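Local coordinates for hypothetical protein SSO2273 (Sulfolobus solfataricus, PDB 2X4H) that probably acts as a dimerising, metal-responsive DNA-binding transcription regulator of the DtxR/MntR family and binds zinc ions, at residues Lys83-Arg86 / Val87-Leu91; Glu104-Lys107 / Gln108-Leu112; Gly96-Lys99 / Gln100-Cys103; Val48-Glu51 / Val52-Glu56; Thr21-Arg24 / Tyr25-Gly29. All coordinates share one frame; numbering follows the deposited sequence.

Contact 1 (Lys83-Arg86 / Val87-Leu91). With ZN (zinc ion), chain M; ZN (zinc ion), chain N.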
loop_
_atom_site.group_PDB
_atom_site.type_symbol
_atom_site.label_atom_id
_atom_site.label_comp_id
_atom_site.label_asym_id
_atom_site.label_seq_id
_atom_site.Cartn_x
_atom_site.Cartn_y
_atom_site.Cartn_z
ATOM N N LYS C 83 19.347 3.591 -12.397
ATOM C CA LYS C 83 20.587 4.211 -11.948
ATOM C C LYS C 83 21.189 3.415 -10.788
ATOM O O LYS C 83 22.378 3.145 -10.769
ATOM C CB LYS C 83 20.313 5.672 -11.538
ATOM C CG LYS C 83 21.545 6.484 -11.156
ATOM C CD LYS C 83 21.284 7.960 -10.847
ATOM C CE LYS C 83 22.620 8.657 -10.554
ATOM N NZ LYS C 83 22.542 10.125 -10.263
ATOM N N ALA C 84 20.376 3.024 -9.814
ATOM C CA ALA C 84 20.895 2.284 -8.651
ATOM C C ALA C 84 21.465 0.921 -9.047
ATOM O O ALA C 84 22.556 0.574 -8.614
ATOM C CB ALA C 84 19.815 2.125 -7.542
ATOM N N HIS C 85 20.740 0.182 -9.878
ATOM C CA HIS C 85 21.159 -1.138 -10.319
ATOM C C HIS C 85 22.515 -1.041 -11.034
ATOM O O HIS C 85 23.474 -1.745 -10.698
ATOM C CB HIS C 85 20.082 -1.789 -11.236
ATOM C CG HIS C 85 20.534 -3.064 -11.888
ATOM N ND1 HIS C 85 20.658 -4.255 -11.196
ATOM C CD2 HIS C 85 20.974 -3.309 -13.150
ATOM C CE1 HIS C 85 21.119 -5.185 -12.019
ATOM N NE2 HIS C 85 21.350 -4.629 -13.202
ATOM N N ARG C 86 22.609 -0.109 -11.971
ATOM C CA ARG C 86 23.743 -0.022 -12.871
ATOM C C ARG C 86 24.984 0.643 -12.239
ATOM O O ARG C 86 26.127 0.229 -12.504
ATOM C CB ARG C 86 23.274 0.686 -14.150
ATOM C CG ARG C 86 22.310 -0.174 -14.946
ATOM C CD ARG C 86 21.713 0.497 -16.179
ATOM N NE ARG C 86 20.772 -0.424 -16.813
ATOM C CZ ARG C 86 19.936 -0.135 -17.809
ATOM N NH1 ARG C 86 19.843 1.077 -18.324
ATOM N NH2 ARG C 86 19.130 -1.076 -18.260
ATOM N N VAL C 87 24.779 1.649 -11.392
ATOM C CA VAL C 87 25.882 2.201 -10.618
ATOM C C VAL C 87 26.478 1.140 -9.679
ATOM O O VAL C 87 27.697 0.987 -9.614
ATOM C CB VAL C 87 25.450 3.455 -9.845
ATOM C CG1 VAL C 87 26.523 3.879 -8.846
ATOM C CG2 VAL C 87 25.105 4.593 -10.834
ATOM N N ILE C 88 25.637 0.393 -8.965
ATOM C CA ILE C 88 26.133 -0.706 -8.135
ATOM C C ILE C 88 26.900 -1.729 -8.979
ATOM O O ILE C 88 27.985 -2.145 -8.588
ATOM C CB ILE C 88 25.006 -1.385 -7.336
ATOM C CG1 ILE C 88 24.660 -0.550 -6.101
ATOM C CG2 ILE C 88 25.449 -2.772 -6.842
ATOM C CD1 ILE C 88 23.320 -0.869 -5.525
ATOM N N GLU C 89 26.382 -2.097 -10.149
ATOM C CA GLU C 89 27.081 -3.051 -10.996
ATOM C C GLU C 89 28.513 -2.629 -11.272
ATOM O O GLU C 89 29.410 -3.460 -11.259
ATOM C CB GLU C 89 26.411 -3.216 -12.356
ATOM C CG GLU C 89 25.134 -3.948 -12.330
ATOM C CD GLU C 89 24.722 -4.471 -13.697
ATOM O OE1 GLU C 89 24.988 -3.798 -14.737
ATOM O OE2 GLU C 89 24.076 -5.550 -13.708
ATOM N N ILE C 90 28.703 -1.344 -11.576
ATOM C CA ILE C 90 30.015 -0.808 -11.880
ATOM C C ILE C 90 30.950 -0.927 -10.694
ATOM O O ILE C 90 32.109 -1.332 -10.863
ATOM C CB ILE C 90 29.965 0.655 -12.365
ATOM C CG1 ILE C 90 29.407 0.702 -13.793
ATOM C CG2 ILE C 90 31.384 1.302 -12.361
ATOM C CD1 ILE C 90 29.140 2.087 -14.332
ATOM N N LEU C 91 30.457 -0.572 -9.504
ATOM C CA LEU C 91 31.247 -0.740 -8.275
ATOM C C LEU C 91 31.665 -2.195 -8.145
ATOM O O LEU C 91 32.821 -2.475 -7.853
ATOM C CB LEU C 91 30.482 -0.295 -7.016
ATOM C CG LEU C 91 31.132 -0.636 -5.666
ATOM C CD1 LEU C 91 32.447 0.090 -5.496
ATOM C CD2 LEU C 91 30.133 -0.345 -4.496
HETATM ZN ZN ZN M . 22.170 -5.754 -14.535
HETATM ZN ZN ZN N . 24.099 -4.043 -16.391
HETATM O O HOH W 1 21.646 -4.284 -16.115
#

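Contact 2 (Glu104-Lys107 / Gln108-Leu112)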
loop_
_atom_site.group_PDB
_atom_site.type_symbol
_atom_site.label_atom_id
_atom_site.label_comp_id
_atom_site.label_asym_id
_atom_site.label_seq_id
_atom_site.Cartn_x
_atom_site.Cartn_y
_atom_site.Cartn_z
ATOM N N GLU C 104 23.204 -10.078 -10.835
ATOM C CA GLU C 104 22.362 -10.870 -9.936
ATOM C C GLU C 104 22.456 -10.367 -8.496
ATOM O O GLU C 104 21.456 -10.188 -7.827
ATOM C CB GLU C 104 22.756 -12.353 -10.017
ATOM C CG GLU C 104 22.458 -12.998 -11.376
ATOM C CD GLU C 104 23.278 -14.261 -11.669
ATOM O OE1 GLU C 104 23.173 -14.777 -12.807
ATOM O OE2 GLU C 104 24.035 -14.740 -10.786
ATOM N N TYR C 105 23.668 -10.098 -8.036
ATOM C CA TYR C 105 23.848 -9.576 -6.690
ATOM C C TYR C 105 23.214 -8.214 -6.516
ATOM O O TYR C 105 22.587 -7.951 -5.498
ATOM C CB TYR C 105 25.322 -9.418 -6.367
ATOM C CG TYR C 105 26.103 -10.650 -5.975
ATOM C CD1 TYR C 105 25.495 -11.850 -5.637
ATOM C CD2 TYR C 105 27.487 -10.575 -5.902
ATOM C CE1 TYR C 105 26.264 -12.959 -5.244
ATOM C CE2 TYR C 105 28.242 -11.645 -5.512
ATOM C CZ TYR C 105 27.639 -12.837 -5.185
ATOM O OH TYR C 105 28.450 -13.890 -4.804
ATOM N N SER C 106 23.447 -7.323 -7.486
ATOM C CA SER C 106 22.880 -5.977 -7.415
ATOM C C SER C 106 21.345 -6.015 -7.210
ATOM O O SER C 106 20.783 -5.240 -6.413
ATOM C CB SER C 106 23.275 -5.179 -8.672
ATOM O OG SER C 106 22.749 -3.851 -8.645
ATOM N N LYS C 107 20.668 -6.941 -7.887
ATOM C CA LYS C 107 19.202 -7.012 -7.790
ATOM C C LYS C 107 18.735 -7.338 -6.369
ATOM O O LYS C 107 17.642 -6.941 -5.978
ATOM C CB LYS C 107 18.594 -8.008 -8.791
ATOM C CG LYS C 107 18.576 -7.503 -10.228
ATOM C CD LYS C 107 17.875 -8.483 -11.179
ATOM C CE LYS C 107 17.936 -7.979 -12.615
ATOM N NZ LYS C 107 18.148 -9.077 -13.598
ATOM N N GLN C 108 19.572 -8.002 -5.581
ATOM C CA GLN C 108 19.198 -8.325 -4.201
ATOM C C GLN C 108 19.153 -7.136 -3.233
ATOM O O GLN C 108 18.634 -7.275 -2.146
ATOM C CB GLN C 108 20.123 -9.424 -3.643
ATOM C CG GLN C 108 19.930 -10.767 -4.333
ATOM C CD GLN C 108 20.912 -11.816 -3.877
ATOM O OE1 GLN C 108 21.107 -12.023 -2.676
ATOM N NE2 GLN C 108 21.532 -12.507 -4.842
ATOM N N PHE C 109 19.704 -5.980 -3.588
ATOM C CA PHE C 109 19.653 -4.826 -2.674
ATOM C C PHE C 109 19.609 -3.432 -3.321
ATOM O O PHE C 109 19.370 -2.446 -2.619
ATOM C CB PHE C 109 20.818 -4.888 -1.668
ATOM C CG PHE C 109 22.178 -4.788 -2.290
ATOM C CD1 PHE C 109 22.863 -3.573 -2.316
ATOM C CD2 PHE C 109 22.802 -5.920 -2.818
ATOM C CE1 PHE C 109 24.142 -3.472 -2.901
ATOM C CE2 PHE C 109 24.068 -5.832 -3.401
ATOM C CZ PHE C 109 24.741 -4.603 -3.443
ATOM N N ASP C 110 19.844 -3.343 -4.632
ATOM C CA ASP C 110 19.791 -2.053 -5.329
ATOM C C ASP C 110 18.586 -1.215 -4.957
ATOM O O ASP C 110 18.745 -0.044 -4.684
ATOM C CB ASP C 110 19.895 -2.195 -6.858
ATOM C CG ASP C 110 18.929 -3.197 -7.450
ATOM O OD1 ASP C 110 17.904 -3.569 -6.806
ATOM O OD2 ASP C 110 19.192 -3.623 -8.605
ATOM N N TYR C 111 17.404 -1.828 -4.922
ATOM C CA TYR C 111 16.131 -1.137 -4.637
ATOM C C TYR C 111 15.994 -0.625 -3.192
ATOM O O TYR C 111 15.093 0.137 -2.893
ATOM C CB TYR C 111 14.934 -2.062 -4.964
ATOM C CG TYR C 111 14.819 -3.284 -4.045
ATOM C CD1 TYR C 111 13.896 -3.304 -3.000
ATOM C CD2 TYR C 111 15.639 -4.405 -4.214
ATOM C CE1 TYR C 111 13.795 -4.399 -2.142
ATOM C CE2 TYR C 111 15.554 -5.500 -3.358
ATOM C CZ TYR C 111 14.619 -5.491 -2.329
ATOM O OH TYR C 111 14.509 -6.558 -1.479
ATOM N N LEU C 112 16.890 -1.042 -2.296
ATOM C CA LEU C 112 16.861 -0.577 -0.899
ATOM C C LEU C 112 17.794 0.615 -0.643
ATOM O O LEU C 112 17.705 1.240 0.405
ATOM C CB LEU C 112 17.196 -1.746 0.051
ATOM C CG LEU C 112 16.044 -2.764 0.069
ATOM C CD1 LEU C 112 16.511 -4.171 0.392
ATOM C CD2 LEU C 112 14.891 -2.333 1.015
#

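Contact 3 (Gly96-Lys99 / Gln100-Cys103). With ZN (zinc ion), chain M.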
loop_
_atom_site.group_PDB
_atom_site.type_symbol
_atom_site.label_atom_id
_atom_site.label_comp_id
_atom_site.label_asym_id
_atom_site.label_seq_id
_atom_site.Cartn_x
_atom_site.Cartn_y
_atom_site.Cartn_z
ATOM N N GLY C 96 36.150 -6.367 -8.513
ATOM C CA GLY C 96 36.533 -7.735 -8.876
ATOM C C GLY C 96 35.456 -8.798 -9.022
ATOM O O GLY C 96 35.767 -9.964 -9.130
ATOM N N ILE C 97 34.188 -8.418 -9.026
ATOM C CA ILE C 97 33.094 -9.386 -9.205
ATOM C C ILE C 97 32.700 -9.487 -10.699
ATOM O O ILE C 97 32.487 -8.477 -11.348
ATOM C CB ILE C 97 31.876 -8.998 -8.320
ATOM C CG1 ILE C 97 32.294 -9.044 -6.844
ATOM C CG2 ILE C 97 30.736 -9.973 -8.520
ATOM C CD1 ILE C 97 31.342 -8.498 -5.869
ATOM N N ASP C 98 32.610 -10.703 -11.230
ATOM C CA ASP C 98 32.188 -10.944 -12.626
ATOM C C ASP C 98 30.813 -10.322 -12.950
ATOM O O ASP C 98 29.906 -10.333 -12.112
ATOM C CB ASP C 98 32.223 -12.461 -12.906
ATOM C CG ASP C 98 31.010 -12.967 -13.659
ATOM O OD1 ASP C 98 31.168 -13.406 -14.825
ATOM O OD2 ASP C 98 29.901 -12.937 -13.089
ATOM N N LYS C 99 30.653 -9.794 -14.161
ATOM C CA LYS C 99 29.514 -8.924 -14.460
ATOM C C LYS C 99 28.146 -9.606 -14.356
ATOM O O LYS C 99 27.162 -8.961 -14.015
ATOM C CB LYS C 99 29.649 -8.236 -15.830
ATOM C CG LYS C 99 29.569 -9.149 -17.023
ATOM C CD LYS C 99 29.470 -8.374 -18.329
ATOM C CE LYS C 99 29.467 -9.318 -19.498
ATOM N NZ LYS C 99 29.775 -8.568 -20.731
ATOM N N GLN C 100 28.068 -10.890 -14.680
ATOM C CA GLN C 100 26.798 -11.571 -14.572
ATOM C C GLN C 100 26.433 -11.756 -13.097
ATOM O O GLN C 100 25.310 -11.507 -12.704
ATOM C CB GLN C 100 26.809 -12.901 -15.304
ATOM C CG GLN C 100 25.551 -13.715 -15.032
ATOM C CD GLN C 100 24.842 -14.154 -16.287
ATOM O OE1 GLN C 100 25.479 -14.556 -17.265
ATOM N NE2 GLN C 100 23.508 -14.092 -16.268
ATOM N N THR C 101 27.401 -12.173 -12.285
ATOM C CA THR C 101 27.199 -12.278 -10.849
ATOM C C THR C 101 26.939 -10.899 -10.239
ATOM O O THR C 101 26.171 -10.765 -9.292
ATOM C CB THR C 101 28.419 -12.934 -10.178
ATOM O OG1 THR C 101 28.724 -14.175 -10.834
ATOM C CG2 THR C 101 28.152 -13.176 -8.696
ATOM N N ALA C 102 27.564 -9.869 -10.800
ATOM C CA ALA C 102 27.312 -8.492 -10.375
ATOM C C ALA C 102 25.863 -8.090 -10.612
ATOM O O ALA C 102 25.258 -7.448 -9.771
ATOM C CB ALA C 102 28.259 -7.518 -11.116
ATOM N N CYS C 103 25.315 -8.451 -11.766
ATOM C CA CYS C 103 23.944 -8.126 -12.099
ATOM C C CYS C 103 22.983 -8.786 -11.093
ATOM O O CYS C 103 22.105 -8.128 -10.545
ATOM C CB CYS C 103 23.630 -8.577 -13.535
ATOM S SG CYS C 103 22.072 -7.920 -14.175
HETATM ZN ZN ZN M . 22.170 -5.754 -14.535
HETATM O O HOH W 2 29.791 -12.580 -16.765
HETATM O O HOH W 1 21.646 -4.284 -16.115
#

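Contact 4 (Val48-Glu51 / Val52-Glu56). With ZN (zinc ion), chain L; ZN (zinc ion), chain K.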
loop_
_atom_site.group_PDB
_atom_site.type_symbol
_atom_site.label_atom_id
_atom_site.label_comp_id
_atom_site.label_asym_id
_atom_site.label_seq_id
_atom_site.Cartn_x
_atom_site.Cartn_y
_atom_site.Cartn_z
ATOM N N VAL C 48 -3.601 -6.956 -9.673
ATOM C CA VAL C 48 -3.207 -5.719 -10.327
ATOM C C VAL C 48 -4.014 -4.534 -9.811
ATOM O O VAL C 48 -3.445 -3.490 -9.538
ATOM C CB VAL C 48 -3.309 -5.800 -11.869
ATOM C CG1 VAL C 48 -3.012 -4.439 -12.512
ATOM C CG2 VAL C 48 -2.349 -6.848 -12.402
ATOM N N PHE C 49 -5.326 -4.692 -9.651
ATOM C CA PHE C 49 -6.162 -3.616 -9.094
ATOM C C PHE C 49 -5.696 -3.219 -7.696
ATOM O O PHE C 49 -5.593 -2.036 -7.380
ATOM C CB PHE C 49 -7.641 -4.033 -9.027
ATOM C CG PHE C 49 -8.583 -2.886 -8.737
ATOM C CD1 PHE C 49 -9.408 -2.377 -9.738
ATOM C CD2 PHE C 49 -8.635 -2.309 -7.465
ATOM C CE1 PHE C 49 -10.270 -1.325 -9.481
ATOM C CE2 PHE C 49 -9.498 -1.255 -7.196
ATOM C CZ PHE C 49 -10.328 -0.763 -8.210
ATOM N N GLU C 50 -5.432 -4.210 -6.857
ATOM C CA GLU C 50 -4.984 -3.953 -5.494
ATOM C C GLU C 50 -3.645 -3.231 -5.528
ATOM O O GLU C 50 -3.482 -2.201 -4.877
ATOM C CB GLU C 50 -4.884 -5.272 -4.711
ATOM C CG GLU C 50 -4.328 -5.181 -3.295
ATOM C CD GLU C 50 -5.199 -4.436 -2.294
ATOM O OE1 GLU C 50 -4.609 -3.898 -1.344
ATOM O OE2 GLU C 50 -6.431 -4.395 -2.428
ATOM N N GLU C 51 -2.697 -3.748 -6.307
ATOM C CA GLU C 51 -1.355 -3.150 -6.332
ATOM C C GLU C 51 -1.430 -1.754 -6.915
ATOM O O GLU C 51 -0.863 -0.815 -6.358
ATOM C CB GLU C 51 -0.337 -4.026 -7.074
ATOM C CG GLU C 51 1.135 -3.486 -7.067
ATOM C CD GLU C 51 1.714 -3.344 -5.670
ATOM O OE1 GLU C 51 1.086 -3.794 -4.712
ATOM O OE2 GLU C 51 2.804 -2.781 -5.488
ATOM N N VAL C 52 -2.177 -1.587 -8.000
ATOM C CA VAL C 52 -2.343 -0.248 -8.565
ATOM C C VAL C 52 -2.828 0.784 -7.532
ATOM O O VAL C 52 -2.357 1.911 -7.539
ATOM C CB VAL C 52 -3.188 -0.253 -9.847
ATOM C CG1 VAL C 52 -3.610 1.164 -10.225
ATOM C CG2 VAL C 52 -2.380 -0.866 -10.999
ATOM N N SER C 53 -3.696 0.409 -6.599
ATOM C CA SER C 53 -4.194 1.400 -5.628
ATOM C C SER C 53 -3.125 1.785 -4.615
ATOM O O SER C 53 -3.044 2.938 -4.205
ATOM C CB SER C 53 -5.522 0.960 -4.946
ATOM O OG SER C 53 -5.345 -0.192 -4.166
ATOM N N HIS C 54 -2.260 0.842 -4.266
ATOM C CA HIS C 54 -1.048 1.171 -3.508
ATOM C C HIS C 54 -0.044 2.059 -4.239
ATOM O O HIS C 54 0.577 2.927 -3.620
ATOM C CB HIS C 54 -0.371 -0.103 -3.008
ATOM C CG HIS C 54 -1.146 -0.784 -1.921
ATOM N ND1 HIS C 54 -1.483 -0.142 -0.752
ATOM C CD2 HIS C 54 -1.652 -2.033 -1.825
ATOM C CE1 HIS C 54 -2.163 -0.966 0.025
ATOM N NE2 HIS C 54 -2.287 -2.120 -0.606
ATOM N N LEU C 55 0.114 1.842 -5.542
ATOM C CA LEU C 55 0.994 2.684 -6.362
ATOM C C LEU C 55 0.420 4.097 -6.506
ATOM O O LEU C 55 1.174 5.067 -6.560
ATOM C CB LEU C 55 1.230 2.066 -7.748
ATOM C CG LEU C 55 2.070 0.790 -7.876
ATOM C CD1 LEU C 55 1.917 0.184 -9.270
ATOM C CD2 LEU C 55 3.529 1.068 -7.584
ATOM N N GLU C 56 -0.912 4.204 -6.569
ATOM C CA GLU C 56 -1.585 5.511 -6.567
ATOM C C GLU C 56 -1.369 6.211 -5.213
ATOM O O GLU C 56 -1.103 7.402 -5.173
ATOM C CB GLU C 56 -3.078 5.372 -6.938
ATOM C CG GLU C 56 -3.798 6.698 -7.119
ATOM C CD GLU C 56 -5.110 6.595 -7.915
ATOM O OE1 GLU C 56 -5.725 5.507 -7.958
ATOM O OE2 GLU C 56 -5.525 7.624 -8.498
HETATM ZN ZN ZN L . -3.269 -3.758 -0.143
HETATM ZN ZN ZN K . 3.650 -2.192 -4.065
#

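Contact 5 (Thr21-Arg24 / Tyr25-Gly29)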
loop_
_atom_site.group_PDB
_atom_site.type_symbol
_atom_site.label_atom_id
_atom_site.label_comp_id
_atom_site.label_asym_id
_atom_site.label_seq_id
_atom_site.Cartn_x
_atom_site.Cartn_y
_atom_site.Cartn_z
ATOM N N THR C 21 5.657 -1.747 -17.279
ATOM C CA THR C 21 4.557 -2.233 -18.107
ATOM C C THR C 21 3.535 -1.133 -18.386
ATOM O O THR C 21 3.040 -1.020 -19.494
ATOM C CB THR C 21 3.830 -3.393 -17.463
ATOM O OG1 THR C 21 4.752 -4.453 -17.205
ATOM C CG2 THR C 21 2.752 -3.885 -18.386
ATOM N N ILE C 22 3.218 -0.343 -17.370
ATOM C CA ILE C 22 2.349 0.820 -17.529
ATOM C C ILE C 22 2.985 1.840 -18.501
ATOM O O ILE C 22 2.309 2.364 -19.392
ATOM C CB ILE C 22 2.042 1.476 -16.144
ATOM C CG1 ILE C 22 1.172 0.552 -15.300
ATOM C CG2 ILE C 22 1.369 2.858 -16.302
ATOM C CD1 ILE C 22 1.118 0.937 -13.831
ATOM N N LYS C 23 4.282 2.096 -18.353
ATOM C CA LYS C 23 4.982 3.076 -19.224
ATOM C C LYS C 23 4.946 2.720 -20.718
ATOM O O LYS C 23 4.850 3.604 -21.564
ATOM C CB LYS C 23 6.437 3.292 -18.755
ATOM C CG LYS C 23 7.169 4.474 -19.421
ATOM C CD LYS C 23 8.593 4.597 -18.908
ATOM C CE LYS C 23 9.359 5.742 -19.576
ATOM N NZ LYS C 23 9.570 5.482 -21.012
ATOM N N ARG C 24 5.021 1.431 -21.036
ATOM C CA ARG C 24 4.979 0.972 -22.429
ATOM C C ARG C 24 3.674 1.429 -23.107
ATOM O O ARG C 24 3.707 2.039 -24.162
ATOM C CB ARG C 24 5.137 -0.560 -22.480
ATOM C CG ARG C 24 5.349 -1.161 -23.866
ATOM C CD ARG C 24 5.097 -2.681 -23.905
ATOM N NE ARG C 24 5.923 -3.463 -22.970
ATOM C CZ ARG C 24 5.472 -4.180 -21.926
ATOM N NH1 ARG C 24 4.173 -4.247 -21.620
ATOM N NH2 ARG C 24 6.333 -4.853 -21.165
ATOM N N TYR C 25 2.527 1.151 -22.485
ATOM C CA TYR C 25 1.241 1.652 -22.978
ATOM C C TYR C 25 1.251 3.182 -23.057
ATOM O O TYR C 25 1.001 3.751 -24.139
ATOM C CB TYR C 25 0.068 1.136 -22.109
ATOM C CG TYR C 25 -0.109 -0.360 -22.226
ATOM C CD1 TYR C 25 0.312 -1.213 -21.218
ATOM C CD2 TYR C 25 -0.639 -0.927 -23.381
ATOM C CE1 TYR C 25 0.184 -2.579 -21.343
ATOM C CE2 TYR C 25 -0.765 -2.299 -23.509
ATOM C CZ TYR C 25 -0.350 -3.112 -22.487
ATOM O OH TYR C 25 -0.468 -4.465 -22.622
ATOM N N ASN C 26 1.583 3.837 -21.943
ATOM C CA ASN C 26 1.588 5.302 -21.870
ATOM C C ASN C 26 2.515 5.942 -22.929
ATOM O O ASN C 26 2.136 6.914 -23.555
ATOM C CB ASN C 26 2.034 5.812 -20.498
ATOM C CG ASN C 26 1.118 5.407 -19.345
ATOM O OD1 ASN C 26 1.471 5.658 -18.187
ATOM N ND2 ASN C 26 -0.033 4.774 -19.629
ATOM N N ASP C 27 3.714 5.392 -23.122
ATOM C CA ASP C 27 4.646 5.866 -24.176
ATOM C C ASP C 27 3.979 5.847 -25.547
ATOM O O ASP C 27 4.290 6.663 -26.407
ATOM C CB ASP C 27 5.926 5.005 -24.252
ATOM C CG ASP C 27 6.931 5.325 -23.154
ATOM O OD1 ASP C 27 6.803 6.373 -22.491
ATOM O OD2 ASP C 27 7.857 4.514 -22.950
ATOM N N SER C 28 3.065 4.899 -25.725
ATOM C CA SER C 28 2.341 4.686 -26.976
ATOM C C SER C 28 1.069 5.560 -27.105
ATOM O O SER C 28 0.362 5.457 -28.097
ATOM C CB SER C 28 1.956 3.196 -27.074
ATOM O OG SER C 28 2.412 2.620 -28.278
ATOM N N GLY C 29 0.773 6.398 -26.112
ATOM C CA GLY C 29 -0.381 7.302 -26.173
ATOM C C GLY C 29 -1.700 6.769 -25.607
ATOM O O GLY C 29 -2.763 7.341 -25.861
#

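Contact 1 (Lys83-Arg86 / Val87-Leu91)
The imidazole of H85 has CG of E89, one turn on in helix 72-94, over one face in a CH-pi contact, 3.9 Å above the ring plane and displaced toward the rim, while water 1 lies at its edge, in plane. The carboxylate of E89 is turned 49° against the ring, and its OE2 comes to 2.9 Å from H85 NE2, not as a hydrogen bond but because both atoms hold the same zinc ion. That zinc (chain M) is bound by H85 NE2 at 1.9 Å and by E89 OE2 at 2.1 Å. The other carboxylate oxygen, E89 OE1, binds the second zinc (chain N) at 1.9 Å, and water 1 is bound to both metals. H85 carries its ring anti to the backbone N (chi1 172°), whereas E89 sends CG beside its own N, which brings the two groups together on the same side of the helix. C103 completes the first site; C131 and H133 join E89 at the second. Elsewhere on the helix, CG of K83 lies alongside CG2 of V87 at 4.0 Å, and K83 NZ forms a salt bridge with D119. With one oxygen on each zinc, the carboxylate of E89 is probably kept as the anion; the H85 ring, held by zinc at NE2 and by D110 at ND1, is probably fixed in its rotation.

Contact 2 (Glu104-Lys107 / Gln108-Leu112)
F109, D110 and Y111 are turned back on Y105, S106 and K107 at the end of helix 99-107, because each holds CG between its backbone N and carbonyl carbon (chi1 51° in D110, the others alike). The F109 ring comes back over the last turn with CE2 3.3 Å from Y105 O, and S106 O stands over one face of it, toward the rim. The Y111 ring meets K107 O edge-on, CE2 lying 3.6 Å from that oxygen. Carbonyl S106 O is gripped twice, by D110 N at 2.8 Å and by F109 N at 3.1 Å. Q108 N bonds to Y105 O at 3.0 Å. The side chains of Y105 and Q108 run alongside each other, NE2 of Q108 near the ring edge with the amide and ring planes 82° apart. D110 is a second-shell residue: its OD2 accepts from ND1 of the zinc ligand H85, and its OD1 forms a salt bridge with R13. The turn thus links helix 99-107 to helix 72-94, where S106, F109 and D110 pack on I88, while Y105 OH bonds to E116 of the second subunit and F109 packs on I117 of that subunit.

Contact 3 (Gly96-Lys99 / Gln100-Cys103)
D98 OD2 takes two hydrogen bonds from T101: T101 N meets D98 OD2 nearly along the C-O axis at 2.7 Å, almost straight at 171°, and T101 OG1 donates to D98 OD2 at 2.8 Å from above the carboxylate plane. The two side chains cross at about a right angle, and the pair of bonds fixes the rotation of the carboxylate. Its other oxygen, OD1, accepts from water 2, which in turn accepts from Q100 N, so the first turn of the helix is tied to D98 by both oxygens. Behind this, A102 N bonds to D98 O at 2.7 Å and C103 N to K99 O at 3.0 Å. On the inner side, CG2 of I97 lies 4.1 Å from CG2 of T101 and 4.3 Å from CB of A102; I97 and A102 both also pack on L92. C103 turns SG anti to its N (chi1 -168°), and C103 SG binds the zinc ion (chain M) at 2.2 Å, which H85 and E89 also bind. D98 is the N-cap of helix 99-107, following the Schellman motif at G96 that closes helix 72-94.

Contact 4 (Val48-Glu51 / Val52-Glu56)
In helix 45-57 of the N-terminal DNA-binding domain, E50 and H54, one turn apart, share one zinc ion. The zinc ion (chain L) is bound by E50 OE1 at 1.8 Å and by H54 NE2 at 2.0 Å, the carboxylate and ring planes standing 66° apart. E50 bends at chi2 (67°), which swings its carboxylate along the helix to the metal. E51 is bent at the same torsion and gives OE2 to a different zinc (chain K) at 1.8 Å, alongside E15. Both metals lie at a junction between subunits: E15 and E51 of the third subunit join the first site, E50 and H54 of that subunit the second. Helices 34-41 and 45-57 with hairpin 61-64/67-70 are consistent with a winged helix-turn-helix, as in DtxR, this helix being the probable recognition helix. S53 OG donates to E50 O at 2.8 Å. Without the hydroxyl, as with an alanine here, E50 O would probably keep only the weak bonds from S53 N and H54 N. On the other flank CG1 of V48 meets CG2 of V52 at 3.9 Å, beside I34.

Contact 5 (Thr21-Arg24 / Tyr25-Gly29)
Y25 sets its ring alongside T21, the two side chains pointing the same way: CE1 lies 4.1 Å from CG2 of T21, and CD1 comes to 3.2 Å from T21 O. The ring also has I22 O at its edge, near the plane, and its hydroxyl bonds to D40. N26 follows, its N bonded to I22 O at 3.0 Å in an almost straight bond (176°), while its side chain runs beside that of I22, OD1 3.4 Å from CG2. The amide is held at both ends, OD1 by I70 N and ND2 by V68 O and E30 O. D27 answers K23 one turn back: NZ of K23 forms a salt bridge with OD2 of D27 at 2.8 Å on its syn lone pair, with a weak bond to OD1, and the two side chains cross. K23 reaches this through a chain that is extended until a final bend at chi4 (-66°), which turns the ammonium to the oxygens of the carboxylate. A leucine in its place has no charge to offer D27, whose carboxylate would probably be left without its mate and freer to turn. S28 N makes weak bonds to R24 O and Y25 O, and at G29 the helix ends in a Schellman motif with positive phi. Within the DNA-binding domain, this end of helix 13-27 packs T21, I22 and Y25 against helix 34-41, and I22 and N26 against strand 67-70.

Along the chain the order is contact 5, contact 4, contact 1, contact 3, contact 2. Contacts 5 and 4, on helices 13-27 and 45-57, belong to the N-terminal DNA-binding domain, their centres about 17 Å apart. The other three lie in the metal-binding and dimerisation domain, with centres 9 to 12 Å apart: contact 1 on helix 72-94, contacts 3 and 2 at the beginning and end of helix 99-107. Contacts 1 and 3 meet at one zinc, and contact 2 touches contact 1 through second-shell bonds. Contact 4, about 28 Å from contact 1 between centres, holds separate zincs shared with another subunit, so metal binding occurs in both domains.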